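Local coordinates for RctB replication initiator protein (Vibrio cholerae, PDB 5UBE), which initiates replication of the second chromosome of the cholera bacterium, its N-terminal domain probably contributing to DNA binding through a helix-turn-helix fold, at residues E25-W30 and H112-P117; K38-S43 and V91-Q96. All coordinates share one frame; numbering follows the deposited sequence.

In the fold
From the N terminus come strand 20-22, then helix 26-34, whose first turn or so takes part in interaction 1, and residues 38-43 of interaction 2, leading into helix 42-55. After helix 78-91 the chain returns at 91-96 to 38-43, closing the inner loop; strand 94-100 and then strand 108-114 follow, and the end of the latter, with the residues after it, meets 25-30 and closes the outer one. Interaction 2 is therefore nested inside interaction 1. Leu-93 and Lys-95 join the two directly, pairing through their backbones with Ile-115 and Arg-113. Interaction 1 ties helix 26-34 to the end of strand 108-114, interaction 2 the loop before helix 42-55 to the turn between helix 78-91 and strand 94-100.

Interaction 1 (E25-W30 and H112-P117); sequences EAAIDW and HRFINP
Trp-30 lays one face of its indole against Asn-116 and Pro-117, where helix 117-120 begins. The proline CD sits over the five-membered ring, 3.5 Å from its centroid, while the CA of Asn-116 stands above the centroid of the six-membered ring at 3.6 Å, 4° off the normal, both CH-pi contacts. A wide indole suits this place, taking two successive residues on one face. With CG anti to its carbonyl carbon (chi1 -63°), the indole keeps its opposite face against its own helix, the carbonyl O of Ala-26 over the rim. The Asn-116 amide, tilted 42° to the indole, brings ND2 to 3.4 Å from Trp-30 CZ2, and its OD1 caps Asn-118 N. At the indole edge, near its plane, Phe-114 O lies 3.6 Å from Trp-30 CZ3, on which Phe-114 CB also packs. One turn earlier, the Ala-27 methyl CB lies over the Phe-114 ring, 3.9 Å from its centroid; so small a residue lets helix and strand come close. Phe-114 also packs on Leu-48 of helix 42-55. Helix 26-34 thus packs against the end of strand 108-114 and the N-cap of helix 117-120, in a helix-turn-helix domain.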
loop_
_atom_site.group_PDB
_atom_site.type_symbol
_atom_site.label_atom_id
_atom_site.label_comp_id
_atom_site.label_asym_id
_atom_site.label_seq_id
_atom_site.Cartn_x
_atom_site.Cartn_y
_atom_site.Cartn_z
ATOM N N GLU A 25 1.381 11.811 3.029
ATOM C CA GLU A 25 0.805 12.918 2.275
ATOM C C GLU A 25 1.676 13.341 1.103
ATOM O O GLU A 25 1.152 13.866 0.112
ATOM C CB GLU A 25 0.548 14.097 3.207
ATOM C CG GLU A 25 -0.630 13.831 4.120
ATOM C CD GLU A 25 -0.790 14.902 5.177
ATOM O OE1 GLU A 25 -1.688 14.743 6.018
ATOM O OE2 GLU A 25 -0.024 15.897 5.152
ATOM N N ALA A 26 3.000 13.154 1.201
ATOM C CA ALA A 26 3.881 13.427 0.068
ATOM C C ALA A 26 3.534 12.554 -1.131
ATOM O O ALA A 26 3.621 13.011 -2.279
ATOM C CB ALA A 26 5.347 13.214 0.463
ATOM N N ALA A 27 3.130 11.301 -0.882
ATOM C CA ALA A 27 2.789 10.388 -1.966
ATOM C C ALA A 27 1.620 10.895 -2.791
ATOM O O ALA A 27 1.457 10.477 -3.942
ATOM C CB ALA A 27 2.473 8.998 -1.402
ATOM N N ILE A 28 0.812 11.798 -2.242
ATOM C CA ILE A 28 -0.308 12.338 -3.007
ATOM C C ILE A 28 0.204 13.053 -4.250
ATOM O O ILE A 28 -0.377 12.938 -5.336
ATOM C CB ILE A 28 -1.161 13.263 -2.116
ATOM C CG1 ILE A 28 -1.684 12.492 -0.901
ATOM C CG2 ILE A 28 -2.316 13.862 -2.903
ATOM C CD1 ILE A 28 -2.225 13.401 0.217
ATOM N N ASP A 29 1.318 13.780 -4.122
ATOM C CA ASP A 29 1.939 14.375 -5.307
ATOM C C ASP A 29 2.709 13.344 -6.131
ATOM O O ASP A 29 2.702 13.405 -7.365
ATOM C CB ASP A 29 2.880 15.511 -4.908
ATOM C CG ASP A 29 2.171 16.628 -4.160
ATOM O OD1 ASP A 29 0.993 16.922 -4.467
ATOM O OD2 ASP A 29 2.806 17.216 -3.264
ATOM N N TRP A 30 3.401 12.413 -5.462
ATOM C CA TRP A 30 4.208 11.418 -6.164
ATOM C C TRP A 30 3.370 10.620 -7.149
ATOM O O TRP A 30 3.861 10.220 -8.214
ATOM C CB TRP A 30 4.855 10.464 -5.160
ATOM C CG TRP A 30 5.807 11.106 -4.207
ATOM C CD1 TRP A 30 6.269 12.398 -4.242
ATOM C CD2 TRP A 30 6.451 10.477 -3.089
ATOM N NE1 TRP A 30 7.139 12.609 -3.202
ATOM C CE2 TRP A 30 7.277 11.448 -2.485
ATOM C CE3 TRP A 30 6.402 9.192 -2.536
ATOM C CZ2 TRP A 30 8.045 11.178 -1.346
ATOM C CZ3 TRP A 30 7.177 8.922 -1.410
ATOM C CH2 TRP A 30 7.983 9.913 -0.826
ATOM N N HIS A 112 4.356 -1.701 2.992
ATOM C CA HIS A 112 4.698 -1.105 1.707
ATOM C C HIS A 112 4.762 0.397 1.883
ATOM O O HIS A 112 3.797 1.010 2.350
ATOM C CB HIS A 112 3.680 -1.495 0.631
ATOM C CG HIS A 112 3.589 -2.967 0.437
ATOM N ND1 HIS A 112 4.154 -3.615 -0.640
ATOM C CD2 HIS A 112 3.062 -3.930 1.227
ATOM C CE1 HIS A 112 3.948 -4.915 -0.523
ATOM N NE2 HIS A 112 3.289 -5.133 0.600
ATOM N N ARG A 113 5.895 0.977 1.504
ATOM C CA ARG A 113 6.175 2.397 1.666
ATOM C C ARG A 113 6.409 2.997 0.292
ATOM O O ARG A 113 7.190 2.461 -0.494
ATOM C CB ARG A 113 7.399 2.607 2.565
ATOM C CG ARG A 113 8.117 3.942 2.381
ATOM C CD ARG A 113 9.320 3.990 3.301
ATOM N NE ARG A 113 8.951 3.538 4.640
ATOM C CZ ARG A 113 9.815 3.204 5.592
ATOM N NH1 ARG A 113 11.122 3.264 5.366
ATOM N NH2 ARG A 113 9.369 2.805 6.776
ATOM N N PHE A 114 5.699 4.077 -0.012
ATOM C CA PHE A 114 5.904 4.752 -1.280
ATOM C C PHE A 114 7.352 5.201 -1.385
ATOM O O PHE A 114 7.977 5.568 -0.386
ATOM C CB PHE A 114 4.955 5.943 -1.406
ATOM C CG PHE A 114 3.520 5.551 -1.744
ATOM C CD1 PHE A 114 3.163 5.233 -3.055
ATOM C CD2 PHE A 114 2.540 5.504 -0.757
ATOM C CE1 PHE A 114 1.858 4.890 -3.369
ATOM C CE2 PHE A 114 1.217 5.143 -1.066
ATOM C CZ PHE A 114 0.881 4.837 -2.377
ATOM N N ILE A 115 7.900 5.121 -2.593
ATOM C CA ILE A 115 9.276 5.510 -2.870
ATOM C C ILE A 115 9.245 6.816 -3.647
ATOM O O ILE A 115 8.475 6.964 -4.603
ATOM C CB ILE A 115 10.033 4.412 -3.650
ATOM C CG1 ILE A 115 9.907 3.063 -2.938
ATOM C CG2 ILE A 115 11.509 4.771 -3.770
ATOM C CD1 ILE A 115 10.737 1.961 -3.549
ATOM N N ASN A 116 10.060 7.767 -3.219
ATOM C CA ASN A 116 10.120 9.070 -3.863
ATOM C C ASN A 116 10.478 8.907 -5.336
ATOM O O ASN A 116 11.427 8.181 -5.660
ATOM C CB ASN A 116 11.158 9.941 -3.146
ATOM C CG ASN A 116 11.056 11.403 -3.519
ATOM O OD1 ASN A 116 11.017 11.756 -4.699
ATOM N ND2 ASN A 116 11.008 12.266 -2.511
ATOM N N PRO A 117 9.754 9.544 -6.257
ATOM C CA PRO A 117 10.137 9.452 -7.674
ATOM C C PRO A 117 11.571 9.892 -7.947
ATOM O O PRO A 117 12.218 9.330 -8.840
ATOM C CB PRO A 117 9.122 10.368 -8.374
ATOM C CG PRO A 117 7.939 10.419 -7.428
ATOM C CD PRO A 117 8.557 10.378 -6.054
#

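Interaction 2 (K38-S43 and V91-Q96); sequences KGVTKS and VGLFKQ
Val-91 reaches the 38-43 segment with both of its methyls. Val-91 CG2 comes to 3.4 Å from Gly-39 O, and Val-91 CG1 to 3.8 Å from Val-40 CG2, the two valine side chains crossing at about a right angle. CG1 of Val-91 is anti to its backbone N (chi1 154°), which gives that branch to Val-40 and the other to the glycine backbone. Gly-39 suits its place: its phi is positive, and a CB there would collide with Val-91 CG2. Leu-93 adds a looser apolar touch, its CD2 lying 4.4 Å from Val-40 CG2. Compact, branched valines suit this shallow surface contact, which no hydrogen bond crosses. Behind this first shell, Gly-92 supplies the positive phi of a Schellman motif: Leu-93 N bonds to Ala-88 O and Gly-92 N to Val-89 O, ending helix 78-91 and turning the chain so that Leu-93 follows Val-91 to the same partner. Thr-41 OG1 caps the N of Ile-44 and fixes the start of helix 42-55. Val-40 leans on Val-45 of that helix and Leu-93 on Ile-44 and Leu-48, so the contact sits where the C-terminal end of helix 78-91 meets the loop leading into helix 42-55, just ahead of strand 94-100.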
loop_
_atom_site.group_PDB
_atom_site.type_symbol
_atom_site.label_atom_id
_atom_site.label_comp_id
_atom_site.label_asym_id
_atom_site.label_seq_id
_atom_site.Cartn_x
_atom_site.Cartn_y
_atom_site.Cartn_z
ATOM N N LYS A 38 7.718 4.321 -17.093
ATOM C CA LYS A 38 7.328 3.162 -17.882
ATOM C C LYS A 38 6.701 2.104 -16.989
ATOM O O LYS A 38 7.149 1.879 -15.861
ATOM C CB LYS A 38 8.532 2.565 -18.605
ATOM C CG LYS A 38 9.044 3.393 -19.761
ATOM C CD LYS A 38 10.313 2.765 -20.328
ATOM C CE LYS A 38 10.907 3.611 -21.442
ATOM N NZ LYS A 38 12.295 3.138 -21.775
ATOM N N GLY A 39 5.667 1.448 -17.509
ATOM C CA GLY A 39 5.002 0.378 -16.805
ATOM C C GLY A 39 4.014 0.818 -15.748
ATOM O O GLY A 39 3.450 -0.043 -15.065
ATOM N N VAL A 40 3.783 2.119 -15.575
ATOM C CA VAL A 40 2.772 2.591 -14.626
ATOM C C VAL A 40 1.463 2.722 -15.402
ATOM O O VAL A 40 1.260 3.667 -16.171
ATOM C CB VAL A 40 3.174 3.898 -13.937
ATOM C CG1 VAL A 40 2.057 4.364 -12.991
ATOM C CG2 VAL A 40 4.473 3.715 -13.139
ATOM N N THR A 41 0.570 1.764 -15.185
ATOM C CA THR A 41 -0.694 1.641 -15.896
ATOM C C THR A 41 -1.833 2.303 -15.121
ATOM O O THR A 41 -1.718 2.629 -13.936
ATOM C CB THR A 41 -1.029 0.164 -16.111
ATOM O OG1 THR A 41 -1.217 -0.447 -14.830
ATOM C CG2 THR A 41 0.087 -0.558 -16.850
ATOM N N LYS A 42 -2.965 2.469 -15.817
ATOM C CA LYS A 42 -4.182 2.945 -15.173
ATOM C C LYS A 42 -4.577 2.043 -14.008
ATOM O O LYS A 42 -5.029 2.527 -12.963
ATOM C CB LYS A 42 -5.319 3.018 -16.195
ATOM C CG LYS A 42 -5.196 4.160 -17.196
ATOM C CD LYS A 42 -4.891 5.475 -16.493
ATOM C CE LYS A 42 -5.346 6.687 -17.306
ATOM N NZ LYS A 42 -6.818 6.924 -17.202
ATOM N N SER A 43 -4.400 0.729 -14.170
ATOM C CA SER A 43 -4.776 -0.222 -13.128
ATOM C C SER A 43 -3.898 -0.090 -11.886
ATOM O O SER A 43 -4.367 -0.338 -10.769
ATOM C CB SER A 43 -4.712 -1.649 -13.689
ATOM O OG SER A 43 -5.016 -2.607 -12.695
ATOM N N VAL A 91 7.598 -2.261 -10.884
ATOM C CA VAL A 91 8.043 -0.996 -11.455
ATOM C C VAL A 91 8.977 -0.252 -10.489
ATOM O O VAL A 91 9.830 0.534 -10.920
ATOM C CB VAL A 91 6.819 -0.148 -11.845
ATOM C CG1 VAL A 91 7.151 1.362 -11.835
ATOM C CG2 VAL A 91 6.312 -0.553 -13.208
ATOM N N GLY A 92 8.857 -0.494 -9.191
ATOM C CA GLY A 92 9.676 0.171 -8.204
ATOM C C GLY A 92 8.959 1.213 -7.369
ATOM O O GLY A 92 9.631 2.041 -6.752
ATOM N N LEU A 93 7.622 1.174 -7.309
ATOM C CA LEU A 93 6.846 2.196 -6.608
ATOM C C LEU A 93 6.874 2.019 -5.096
ATOM O O LEU A 93 6.727 3.002 -4.362
ATOM C CB LEU A 93 5.390 2.185 -7.091
ATOM C CG LEU A 93 5.199 2.388 -8.591
ATOM C CD1 LEU A 93 3.754 2.687 -8.892
ATOM C CD2 LEU A 93 6.088 3.509 -9.087
ATOM N N PHE A 94 7.066 0.795 -4.617
ATOM C CA PHE A 94 6.987 0.470 -3.203
ATOM C C PHE A 94 8.243 -0.245 -2.742
ATOM O O PHE A 94 8.707 -1.184 -3.398
ATOM C CB PHE A 94 5.807 -0.466 -2.893
ATOM C CG PHE A 94 4.470 0.141 -3.094
ATOM C CD1 PHE A 94 3.984 1.084 -2.198
ATOM C CD2 PHE A 94 3.668 -0.274 -4.153
ATOM C CE1 PHE A 94 2.725 1.630 -2.363
ATOM C CE2 PHE A 94 2.411 0.266 -4.329
ATOM C CZ PHE A 94 1.934 1.209 -3.433
ATOM N N LYS A 95 8.745 0.163 -1.580
ATOM C CA LYS A 95 9.680 -0.650 -0.819
ATOM C C LYS A 95 8.898 -1.632 0.048
ATOM O O LYS A 95 8.084 -1.218 0.892
ATOM C CB LYS A 95 10.572 0.226 0.047
ATOM C CG LYS A 95 11.660 -0.534 0.776
ATOM C CD LYS A 95 12.573 0.424 1.522
ATOM C CE LYS A 95 13.711 -0.313 2.205
ATOM N NZ LYS A 95 14.462 0.580 3.128
ATOM N N GLN A 96 9.149 -2.925 -0.160
ATOM C CA GLN A 96 8.536 -3.972 0.651
ATOM C C GLN A 96 9.336 -4.162 1.933
ATOM O O GLN A 96 10.531 -4.473 1.890
ATOM C CB GLN A 96 8.460 -5.284 -0.121
ATOM C CG GLN A 96 7.626 -5.218 -1.378
ATOM C CD GLN A 96 7.209 -6.600 -1.847
ATOM O OE1 GLN A 96 7.793 -7.144 -2.782
ATOM N NE2 GLN A 96 6.193 -7.182 -1.191
#